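Local atomic coordinates of tyrosinase (Aspergillus oryzae, PDB entry 6JU8), a protein that probably catalyses the copper-dependent oxidation of L-tyrosine and L-dopa by O2 to L-dopaquinone, the chemistry that feeds melanin biosynthesis. Residues A[385-390]-A[430-435]; A[21-26]-A[109-114]; A[225-230]-A[242-247]. The protein carries 1 engineered substitution. All blocks are in the same frame, centred on the assembly; numbering follows the deposited sequence. Where two conformers were deposited one is given.

Contact 1 of 3, residues A[385-390]-A[430-435]; sequences IWQTVN and KDWRSL
Q387 and T388, on the last turns of helix 371-389, meet K430, in a loop, and W432, the first residue of the short 3-10 segment 432-435, which follows an Asx turn at D431. The direct polar link is one bond: Q387 NE2 donates a hydrogen bond to K430 O at 2.9 Å, with an N-H...O angle of 163° and the acceptor close to the plane of the amide. CG of Q387 lies beside its backbone N (chi1 -71°) and the chain then runs extended, which carries the amide out to the loop. The other end of that amide, OE1, accepts from R108 of helix 103-129, so both ends are used and its flip is settled.

The indole is met by oxygen atoms at van der Waals distance. Q387 OE1 sits oblique to the ring, 3.7 Å from W432 CZ3, with amide and indole planes 76° apart. T388 OG1 reaches the ring edge, 3.6 Å from W432 CH2.

A water makes the second polar route. T388 OG1, also bonded to A384 O, accepts from it, and the water in turn accepts from R433 NH1 at 3.0 Å. R433 lays its guanidinium over one face of W432, its CZ 3.4 Å above the indole plane.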
loop_
_atom_site.group_PDB
_atom_site.type_symbol
_atom_site.label_atom_id
_atom_site.label_comp_id
_atom_site.label_asym_id
_atom_site.label_seq_id
_atom_site.Cartn_x
_atom_site.Cartn_y
_atom_site.Cartn_z
ATOM N N ILE A 385 -6.025 29.527 -15.195
ATOM C CA ILE A 385 -7.281 30.141 -14.707
ATOM C C ILE A 385 -7.036 31.541 -14.173
ATOM O O ILE A 385 -7.731 32.515 -14.512
ATOM C CB ILE A 385 -7.931 29.281 -13.604
ATOM C CG1 ILE A 385 -8.369 27.916 -14.144
ATOM C CG2 ILE A 385 -9.096 30.037 -12.963
ATOM C CD1 ILE A 385 -8.707 26.903 -13.068
ATOM N N TRP A 386 -6.020 31.649 -13.298
ATOM C CA TRP A 386 -5.774 32.943 -12.655
ATOM C C TRP A 386 -5.362 33.953 -13.710
ATOM O O TRP A 386 -5.807 35.109 -13.659
ATOM C CB TRP A 386 -4.709 32.783 -11.558
ATOM C CG TRP A 386 -4.528 34.024 -10.746
ATOM C CD1 TRP A 386 -5.221 34.300 -9.590
ATOM C CD2 TRP A 386 -3.665 35.147 -10.980
ATOM N NE1 TRP A 386 -4.823 35.509 -9.094
ATOM C CE2 TRP A 386 -3.866 36.059 -9.927
ATOM C CE3 TRP A 386 -2.729 35.457 -11.969
ATOM C CZ2 TRP A 386 -3.188 37.280 -9.814
ATOM C CZ3 TRP A 386 -2.051 36.672 -11.855
ATOM C CH2 TRP A 386 -2.269 37.564 -10.808
ATOM N N GLN A 387 -4.542 33.548 -14.688
ATOM C CA GLN A 387 -4.173 34.483 -15.759
ATOM C C GLN A 387 -5.418 34.974 -16.504
ATOM O O GLN A 387 -5.524 36.148 -16.837
ATOM C CB GLN A 387 -3.235 33.833 -16.759
ATOM C CG GLN A 387 -1.816 33.563 -16.269
ATOM C CD GLN A 387 -1.046 32.906 -17.401
ATOM O OE1 GLN A 387 -0.828 31.688 -17.395
ATOM N NE2 GLN A 387 -0.665 33.678 -18.413
ATOM N N THR A 388 -6.345 34.071 -16.764
ATOM C CA THR A 388 -7.560 34.406 -17.511
ATOM C C THR A 388 -8.365 35.496 -16.823
ATOM O O THR A 388 -8.886 36.386 -17.501
ATOM C CB THR A 388 -8.414 33.141 -17.699
ATOM O OG1 THR A 388 -7.687 32.192 -18.520
ATOM C CG2 THR A 388 -9.714 33.443 -18.411
ATOM N N VAL A 389 -8.453 35.427 -15.483
ATOM C CA VAL A 389 -9.267 36.424 -14.785
ATOM C C VAL A 389 -8.432 37.553 -14.188
ATOM O O VAL A 389 -8.993 38.433 -13.522
ATOM C CB VAL A 389 -10.172 35.750 -13.737
ATOM C CG1 VAL A 389 -11.073 34.736 -14.434
ATOM C CG2 VAL A 389 -9.379 35.027 -12.655
ATOM N N ASN A 390 -7.134 37.592 -14.481
ATOM C CA ASN A 390 -6.231 38.673 -14.070
ATOM C C ASN A 390 -5.324 39.071 -15.223
ATOM O O ASN A 390 -4.110 39.087 -15.130
ATOM C CB ASN A 390 -5.395 38.257 -12.859
ATOM C CG ASN A 390 -6.230 38.074 -11.616
ATOM O OD1 ASN A 390 -6.561 39.023 -10.912
ATOM N ND2 ASN A 390 -6.631 36.834 -11.367
ATOM N N LYS A 430 3.654 32.551 -21.655
ATOM C CA LYS A 430 2.528 33.313 -21.091
ATOM C C LYS A 430 1.209 32.801 -21.640
ATOM O O LYS A 430 0.216 32.622 -20.923
ATOM C CB LYS A 430 2.724 34.801 -21.433
ATOM C CG LYS A 430 1.610 35.712 -20.922
ATOM C CD LYS A 430 1.651 37.061 -21.627
ATOM C CE LYS A 430 2.746 37.944 -21.053
ATOM N NZ LYS A 430 2.760 39.296 -21.696
ATOM N N ASP A 431 1.174 32.549 -22.956
ATOM C CA ASP A 431 -0.004 31.915 -23.549
ATOM C C ASP A 431 0.260 30.415 -23.653
ATOM O O ASP A 431 1.021 29.988 -24.534
ATOM C CB ASP A 431 -0.292 32.510 -24.931
ATOM C CG ASP A 431 -1.568 31.953 -25.534
ATOM O OD1 ASP A 431 -2.224 31.076 -24.933
ATOM O OD2 ASP A 431 -1.903 32.388 -26.654
ATOM N N TRP A 432 -0.305 29.649 -22.750
ATOM C CA TRP A 432 -0.050 28.208 -22.708
ATOM C C TRP A 432 -0.496 27.578 -24.024
ATOM O O TRP A 432 -0.002 26.512 -24.391
ATOM C CB TRP A 432 -0.728 27.575 -21.481
ATOM C CG TRP A 432 -2.209 27.825 -21.505
ATOM C CD1 TRP A 432 -3.161 27.012 -22.059
ATOM C CD2 TRP A 432 -2.900 28.959 -20.960
ATOM N NE1 TRP A 432 -4.411 27.596 -21.889
ATOM C CE2 TRP A 432 -4.267 28.785 -21.220
ATOM C CE3 TRP A 432 -2.462 30.114 -20.282
ATOM C CZ2 TRP A 432 -5.238 29.717 -20.819
ATOM C CZ3 TRP A 432 -3.429 31.033 -19.893
ATOM C CH2 TRP A 432 -4.784 30.833 -20.165
ATOM N N ARG A 433 -1.403 28.219 -24.754
ATOM C CA ARG A 433 -1.908 27.634 -25.990
ATOM C C ARG A 433 -0.820 27.604 -27.051
ATOM O O ARG A 433 -0.900 26.861 -28.035
ATOM C CB ARG A 433 -3.168 28.361 -26.474
ATOM C CG ARG A 433 -4.354 28.111 -25.543
ATOM C CD ARG A 433 -5.396 29.222 -25.615
ATOM N NE ARG A 433 -4.874 30.372 -24.866
ATOM C CZ ARG A 433 -5.416 31.167 -23.962
ATOM N NH1 ARG A 433 -6.673 31.020 -23.551
ATOM N NH2 ARG A 433 -4.693 32.158 -23.434
ATOM N N SER A 434 0.232 28.403 -26.849
ATOM C CA SER A 434 1.329 28.318 -27.822
ATOM C C SER A 434 2.039 26.974 -27.730
ATOM O O SER A 434 2.761 26.622 -28.660
ATOM C CB SER A 434 2.335 29.451 -27.620
ATOM O OG SER A 434 2.968 29.295 -26.374
ATOM N N LEU A 435 1.840 26.236 -26.636
ATOM C CA LEU A 435 2.410 24.898 -26.459
ATOM C C LEU A 435 1.430 23.818 -26.902
ATOM O O LEU A 435 1.646 22.634 -26.672
ATOM C CB LEU A 435 2.806 24.706 -24.982
ATOM C CG LEU A 435 3.867 25.691 -24.478
ATOM C CD1 LEU A 435 4.032 25.595 -22.967
ATOM C CD2 LEU A 435 5.180 25.434 -25.213
HETATM O O HOH W 1 -7.817 32.534 -21.281
#

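Contact 2 of 3, residues A[21-26]-A[109-114]; sequences PIRKDI and VYVTLY
R23 pushes its side chain straight at one turn of helix 103-129, where V111 and T112 receive the guanidinium. From CG to NE the arginine chain is fully extended, and with CG lying beside the backbone N (chi1 -73°) the whole length of it is spent bridging the gap between loop and helix; the closest CA atoms, those of R23 and T112, are still 11.1 Å apart.

The two helix residues take the group differently. V111 meets it with one methyl: CG1 lies 3.6 Å from R23 NH1 and 3.8 Å from R23 NH2, approaching obliquely to the guanidinium plane and touching both terminal nitrogens. That branch stands anti to the backbone N of V111 (chi1 171°). T112 crosses the arginine at about a right angle. Its CA is at the edge of the guanidinium, in plane, while its OG1 stays 3.6 Å from R23 NH2, a packing distance; the hydroxyl is bonded back to R108 O in its own helix.

With only van der Waals contacts made here, the charge is met by neighbours. E115, one turn on from V111, forms a salt bridge with R23 NE, Y439 OH bonds to NH1, and the ring of Y437 makes a cation-pi contact. Held by these partners, the buried guanidinium has little scope to rotate.

V111 also packs on H376, a copper ligand on helix 371-389, and its side chain lies about 9 Å from a bound copper ion. V111 is thus a second-shell residue of the dicopper centre, and R23 backs it from one layer further out. Helix 103-129, which supplies the ligand H107, belongs to the four-helix bundle at the core of the catalytic copper domain, the part of the longer protein present here, as in other type 3 copper proteins.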
loop_
_atom_site.group_PDB
_atom_site.type_symbol
_atom_site.label_atom_id
_atom_site.label_comp_id
_atom_site.label_asym_id
_atom_site.label_seq_id
_atom_site.Cartn_x
_atom_site.Cartn_y
_atom_site.Cartn_z
ATOM N N PRO A 21 -6.144 20.672 -28.328
ATOM C CA PRO A 21 -6.707 19.611 -27.468
ATOM C C PRO A 21 -6.528 19.932 -25.990
ATOM O O PRO A 21 -5.629 20.637 -25.529
ATOM C CB PRO A 21 -5.877 18.395 -27.879
ATOM C CG PRO A 21 -5.455 18.712 -29.291
ATOM C CD PRO A 21 -5.055 20.165 -29.188
ATOM N N ILE A 22 -7.450 19.374 -25.200
ATOM C CA ILE A 22 -7.531 19.722 -23.784
ATOM C C ILE A 22 -6.920 18.666 -22.878
ATOM O O ILE A 22 -7.015 17.440 -23.046
ATOM C CB ILE A 22 -8.991 19.978 -23.380
ATOM C CG1 ILE A 22 -9.849 18.720 -23.282
ATOM C CG2 ILE A 22 -9.644 20.976 -24.334
ATOM C CD1 ILE A 22 -11.171 18.959 -22.580
ATOM N N ARG A 23 -6.260 19.174 -21.837
ATOM C CA ARG A 23 -5.810 18.392 -20.687
ATOM C C ARG A 23 -7.034 18.172 -19.793
ATOM O O ARG A 23 -7.556 19.168 -19.264
ATOM C CB ARG A 23 -4.705 19.147 -19.948
ATOM C CG ARG A 23 -3.373 19.139 -20.695
ATOM C CD ARG A 23 -2.353 20.040 -20.011
ATOM N NE ARG A 23 -1.034 19.923 -20.659
ATOM C CZ ARG A 23 0.052 20.521 -20.184
ATOM N NH1 ARG A 23 -0.035 21.269 -19.084
ATOM N NH2 ARG A 23 1.218 20.390 -20.799
ATOM N N LYS A 24 -7.431 16.914 -19.641
ATOM C CA LYS A 24 -8.647 16.565 -18.918
ATOM C C LYS A 24 -8.385 16.213 -17.469
ATOM O O LYS A 24 -7.270 15.840 -17.084
ATOM C CB LYS A 24 -9.299 15.355 -19.616
ATOM C CG LYS A 24 -9.747 15.689 -21.032
ATOM C CD LYS A 24 -10.333 14.458 -21.728
ATOM C CE LYS A 24 -11.119 14.844 -22.964
ATOM N NZ LYS A 24 -11.662 13.626 -23.630
ATOM N N ASP A 25 -9.425 16.305 -16.640
ATOM C CA ASP A 25 -9.365 15.828 -15.256
ATOM C C ASP A 25 -9.132 14.329 -15.295
ATOM O O ASP A 25 -9.836 13.586 -15.970
ATOM C CB ASP A 25 -10.680 16.188 -14.576
ATOM C CG ASP A 25 -10.834 15.703 -13.154
ATOM O OD1 ASP A 25 -10.534 14.526 -12.860
ATOM O OD2 ASP A 25 -11.309 16.519 -12.330
ATOM N N ILE A 26 -8.087 13.880 -14.610
ATOM C CA ILE A 26 -7.706 12.480 -14.780
ATOM C C ILE A 26 -8.767 11.509 -14.292
ATOM O O ILE A 26 -8.816 10.382 -14.795
ATOM C CB ILE A 26 -6.356 12.210 -14.081
ATOM C CG1 ILE A 26 -5.811 10.857 -14.561
ATOM C CG2 ILE A 26 -6.482 12.328 -12.571
ATOM C CD1 ILE A 26 -4.412 10.525 -14.148
ATOM N N VAL A 109 6.874 24.773 -18.394
ATOM C CA VAL A 109 7.720 24.149 -19.419
ATOM C C VAL A 109 8.033 22.712 -19.046
ATOM O O VAL A 109 8.026 21.810 -19.907
ATOM C CB VAL A 109 9.009 24.966 -19.628
ATOM C CG1 VAL A 109 9.871 24.320 -20.724
ATOM C CG2 VAL A 109 8.748 26.419 -20.021
ATOM N N TYR A 110 8.302 22.431 -17.772
ATOM C CA TYR A 110 8.648 21.068 -17.335
ATOM C C TYR A 110 7.523 20.100 -17.636
ATOM O O TYR A 110 7.782 18.997 -18.155
ATOM C CB TYR A 110 8.933 21.105 -15.842
ATOM C CG TYR A 110 9.636 19.916 -15.236
ATOM C CD1 TYR A 110 10.557 19.144 -15.926
ATOM C CD2 TYR A 110 9.377 19.581 -13.903
ATOM C CE1 TYR A 110 11.204 18.070 -15.333
ATOM C CE2 TYR A 110 10.041 18.532 -13.275
ATOM C CZ TYR A 110 10.939 17.763 -14.006
ATOM O OH TYR A 110 11.571 16.729 -13.349
ATOM N N VAL A 111 6.283 20.491 -17.320
ATOM C CA VAL A 111 5.138 19.601 -17.577
ATOM C C VAL A 111 4.975 19.366 -19.081
ATOM O O VAL A 111 4.669 18.249 -19.508
ATOM C CB VAL A 111 3.863 20.199 -16.976
ATOM C CG1 VAL A 111 2.609 19.414 -17.409
ATOM C CG2 VAL A 111 3.946 20.213 -15.452
ATOM N N THR A 112 5.210 20.394 -19.892
ATOM C CA THR A 112 5.098 20.264 -21.341
ATOM C C THR A 112 6.181 19.336 -21.880
ATOM O O THR A 112 5.931 18.542 -22.797
ATOM C CB THR A 112 5.233 21.647 -21.993
ATOM O OG1 THR A 112 4.114 22.447 -21.586
ATOM C CG2 THR A 112 5.188 21.574 -23.514
ATOM N N LEU A 113 7.392 19.381 -21.340
ATOM C CA LEU A 113 8.435 18.435 -21.739
ATOM C C LEU A 113 7.952 17.001 -21.525
ATOM O O LEU A 113 8.098 16.143 -22.392
ATOM C CB LEU A 113 9.715 18.704 -20.937
ATOM C CG LEU A 113 10.799 17.642 -20.930
ATOM C CD1 LEU A 113 11.352 17.384 -22.334
ATOM C CD2 LEU A 113 11.943 18.007 -19.986
ATOM N N TYR A 114 7.410 16.722 -20.339
ATOM C CA TYR A 114 6.958 15.365 -20.003
ATOM C C TYR A 114 5.867 14.921 -20.976
ATOM O O TYR A 114 5.914 13.814 -21.504
ATOM C CB TYR A 114 6.414 15.373 -18.599
ATOM C CG TYR A 114 6.032 14.087 -17.921
ATOM C CD1 TYR A 114 6.954 13.099 -17.625
ATOM C CD2 TYR A 114 4.709 13.890 -17.517
ATOM C CE1 TYR A 114 6.600 11.924 -16.978
ATOM C CE2 TYR A 114 4.350 12.736 -16.850
ATOM C CZ TYR A 114 5.287 11.759 -16.589
ATOM O OH TYR A 114 4.908 10.630 -15.910
#

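Contact 3 of 3, residues A[225-230]-A[242-247]; sequences WSFDLP and LLENYN
E244 crosses F227 at about a right angle, bringing its carboxylate to the CD1-CE1 side of the ring. CB of E244 points toward the strand 225-229, but neither it nor CG touches the strand; they serve to carry the acid across. CG stands anti to the backbone N (chi1 -165°) and the chain continues extended, so CD arrives 4.0 Å from F227 CE1. Beyond it the two oxygens part company. OE1 lies in the plane of the ring at its edge, 3.8 Å from both F227 CD1 and F227 CE1, whereas OE2 comes in obliquely, 3.7 Å from F227 CE1. Carboxylate and ring planes stand 82° apart. Oxygens beside ring hydrogens probably give a weakly favourable electrostatic contact.

A second, purely apolar touch lies further along, where P230 CD meets L242 CD1 at 4.3 Å; W251 packs on both residues.

The strand pairs antiparallel with 218-222, while E244 occupies the second position of a type II turn from L243 to Y246, with N245 in the left-handed conformation after it. N245 O and Y246 OH bond to R169 and E167 of the second subunit: the arrangement is a two-stranded beta hairpin packed against a type II turn whose far residues lie at the dimer interface.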
loop_
_atom_site.group_PDB
_atom_site.type_symbol
_atom_site.label_atom_id
_atom_site.label_comp_id
_atom_site.label_asym_id
_atom_site.label_seq_id
_atom_site.Cartn_x
_atom_site.Cartn_y
_atom_site.Cartn_z
ATOM N N TRP A 225 14.164 19.953 14.336
ATOM C CA TRP A 225 15.307 19.030 14.405
ATOM C C TRP A 225 15.558 18.442 13.025
ATOM O O TRP A 225 14.621 18.299 12.238
ATOM C CB TRP A 225 15.039 17.856 15.355
ATOM C CG TRP A 225 15.088 18.264 16.796
ATOM C CD1 TRP A 225 15.445 19.471 17.323
ATOM C CD2 TRP A 225 14.775 17.408 17.902
ATOM N NE1 TRP A 225 15.363 19.435 18.690
ATOM C CE2 TRP A 225 14.956 18.177 19.074
ATOM C CE3 TRP A 225 14.363 16.079 17.994
ATOM C CZ2 TRP A 225 14.732 17.657 20.352
ATOM C CZ3 TRP A 225 14.139 15.553 19.260
ATOM C CH2 TRP A 225 14.327 16.339 20.413
ATOM N N SER A 226 16.787 18.052 12.768
ATOM C CA SER A 226 17.193 17.518 11.473
ATOM C C SER A 226 17.008 16.008 11.366
ATOM O O SER A 226 17.364 15.275 12.289
ATOM C CB SER A 226 18.686 17.807 11.263
ATOM O OG SER A 226 18.963 19.190 11.337
ATOM N N PHE A 227 16.495 15.554 10.220
ATOM C CA PHE A 227 16.365 14.135 9.909
ATOM C C PHE A 227 16.876 13.878 8.499
ATOM O O PHE A 227 16.587 14.666 7.603
ATOM C CB PHE A 227 14.899 13.681 10.028
ATOM C CG PHE A 227 14.440 13.793 11.459
ATOM C CD1 PHE A 227 14.622 12.779 12.385
ATOM C CD2 PHE A 227 13.879 14.988 11.878
ATOM C CE1 PHE A 227 14.260 12.950 13.711
ATOM C CE2 PHE A 227 13.504 15.156 13.205
ATOM C CZ PHE A 227 13.687 14.142 14.115
ATOM N N ASP A 228 17.608 12.781 8.329
ATOM C CA ASP A 228 18.050 12.358 7.012
ATOM C C ASP A 228 17.070 11.347 6.434
ATOM O O ASP A 228 17.029 10.157 6.775
ATOM C CB ASP A 228 19.469 11.797 7.112
ATOM C CG ASP A 228 20.474 12.834 7.581
ATOM O OD1 ASP A 228 20.491 13.926 6.982
ATOM O OD2 ASP A 228 21.219 12.590 8.547
ATOM N N LEU A 229 16.172 11.846 5.580
ATOM C CA LEU A 229 15.147 10.953 4.996
ATOM C C LEU A 229 15.843 9.929 4.134
ATOM O O LEU A 229 16.620 10.327 3.256
ATOM C CB LEU A 229 14.199 11.808 4.138
ATOM C CG LEU A 229 13.439 12.923 4.877
ATOM C CD1 LEU A 229 12.522 13.673 3.923
ATOM C CD2 LEU A 229 12.657 12.291 6.016
ATOM N N PRO A 230 15.619 8.641 4.388
ATOM C CA PRO A 230 16.455 7.596 3.769
ATOM C C PRO A 230 16.104 7.192 2.347
ATOM O O PRO A 230 15.967 6.006 2.024
ATOM C CB PRO A 230 16.256 6.403 4.713
ATOM C CG PRO A 230 14.841 6.571 5.226
ATOM C CD PRO A 230 14.689 8.071 5.387
ATOM N N LEU A 242 7.961 5.672 4.750
ATOM C CA LEU A 242 9.228 5.756 5.482
ATOM C C LEU A 242 9.013 6.301 6.882
ATOM O O LEU A 242 8.618 7.470 7.029
ATOM C CB LEU A 242 10.232 6.685 4.771
ATOM C CG LEU A 242 10.428 6.378 3.280
ATOM C CD1 LEU A 242 11.468 7.339 2.685
ATOM C CD2 LEU A 242 10.804 4.925 3.041
ATOM N N LEU A 243 9.257 5.465 7.872
ATOM C CA LEU A 243 9.065 5.811 9.277
ATOM C C LEU A 243 10.388 5.580 10.015
ATOM O O LEU A 243 11.056 4.563 9.770
ATOM C CB LEU A 243 7.956 4.979 9.916
ATOM C CG LEU A 243 6.495 5.331 9.623
ATOM C CD1 LEU A 243 6.125 5.191 8.162
ATOM C CD2 LEU A 243 5.583 4.452 10.496
ATOM N N GLU A 244 10.755 6.507 10.890
ATOM C CA GLU A 244 11.973 6.352 11.670
ATOM C C GLU A 244 11.924 5.073 12.499
ATOM O O GLU A 244 10.857 4.723 13.012
ATOM C CB GLU A 244 12.192 7.606 12.529
ATOM C CG GLU A 244 13.602 7.692 13.084
ATOM C CD GLU A 244 13.961 8.962 13.816
ATOM O OE1 GLU A 244 15.172 9.286 13.815
ATOM O OE2 GLU A 244 13.090 9.555 14.463
ATOM N N ASN A 245 13.046 4.371 12.610
ATOM C CA ASN A 245 13.193 3.196 13.461
ATOM C C ASN A 245 12.350 2.016 12.977
ATOM O O ASN A 245 11.906 1.167 13.753
ATOM C CB ASN A 245 12.889 3.533 14.923
ATOM C CG ASN A 245 13.975 4.461 15.460
ATOM O OD1 ASN A 245 15.158 4.149 15.294
ATOM N ND2 ASN A 245 13.557 5.549 16.100
ATOM N N TYR A 246 12.129 1.998 11.665
ATOM C CA TYR A 246 11.662 0.828 10.938
ATOM C C TYR A 246 12.824 0.185 10.196
ATOM O O TYR A 246 13.752 0.828 9.736
ATOM C CB TYR A 246 10.518 1.175 9.985
ATOM C CG TYR A 246 9.192 1.214 10.709
ATOM C CD1 TYR A 246 8.939 2.107 11.752
ATOM C CD2 TYR A 246 8.181 0.332 10.349
ATOM C CE1 TYR A 246 7.713 2.112 12.409
ATOM C CE2 TYR A 246 6.967 0.331 10.999
ATOM C CZ TYR A 246 6.734 1.220 12.028
ATOM O OH TYR A 246 5.498 1.192 12.639
ATOM N N ASN A 247 12.744 -1.140 10.079
ATOM C CA ASN A 247 13.759 -1.892 9.341
ATOM C C ASN A 247 13.900 -1.382 7.910
ATOM O O ASN A 247 12.887 -1.134 7.242
ATOM C CB ASN A 247 13.395 -3.377 9.355
ATOM C CG ASN A 247 14.476 -4.269 8.776
ATOM O OD1 ASN A 247 14.665 -4.331 7.570
ATOM N ND2 ASN A 247 15.221 -4.929 9.662
#

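Contacts 1 and 2 belong to one neighbourhood, their centres 14 Å apart, and meet where L435 CD1 packs 3.4 Å from T112 OG1. R108 of helix 103-129 ties them further: its side chain bonds to Q387 in contact 1 and its backbone O to T112 in contact 2. Contact 2 is fully buried, and its arginine is held by partners from outside the two segments, E115 among them, which probably offset its charge; contact 1, nearer the surface, joins its segments with a hydrogen bond from a side-chain amide and through a water. Contact 3, across the chain's centre from contact 1 and away from the copper, consists of a carboxylate-ring touch and a small apolar pair, beside the second subunit.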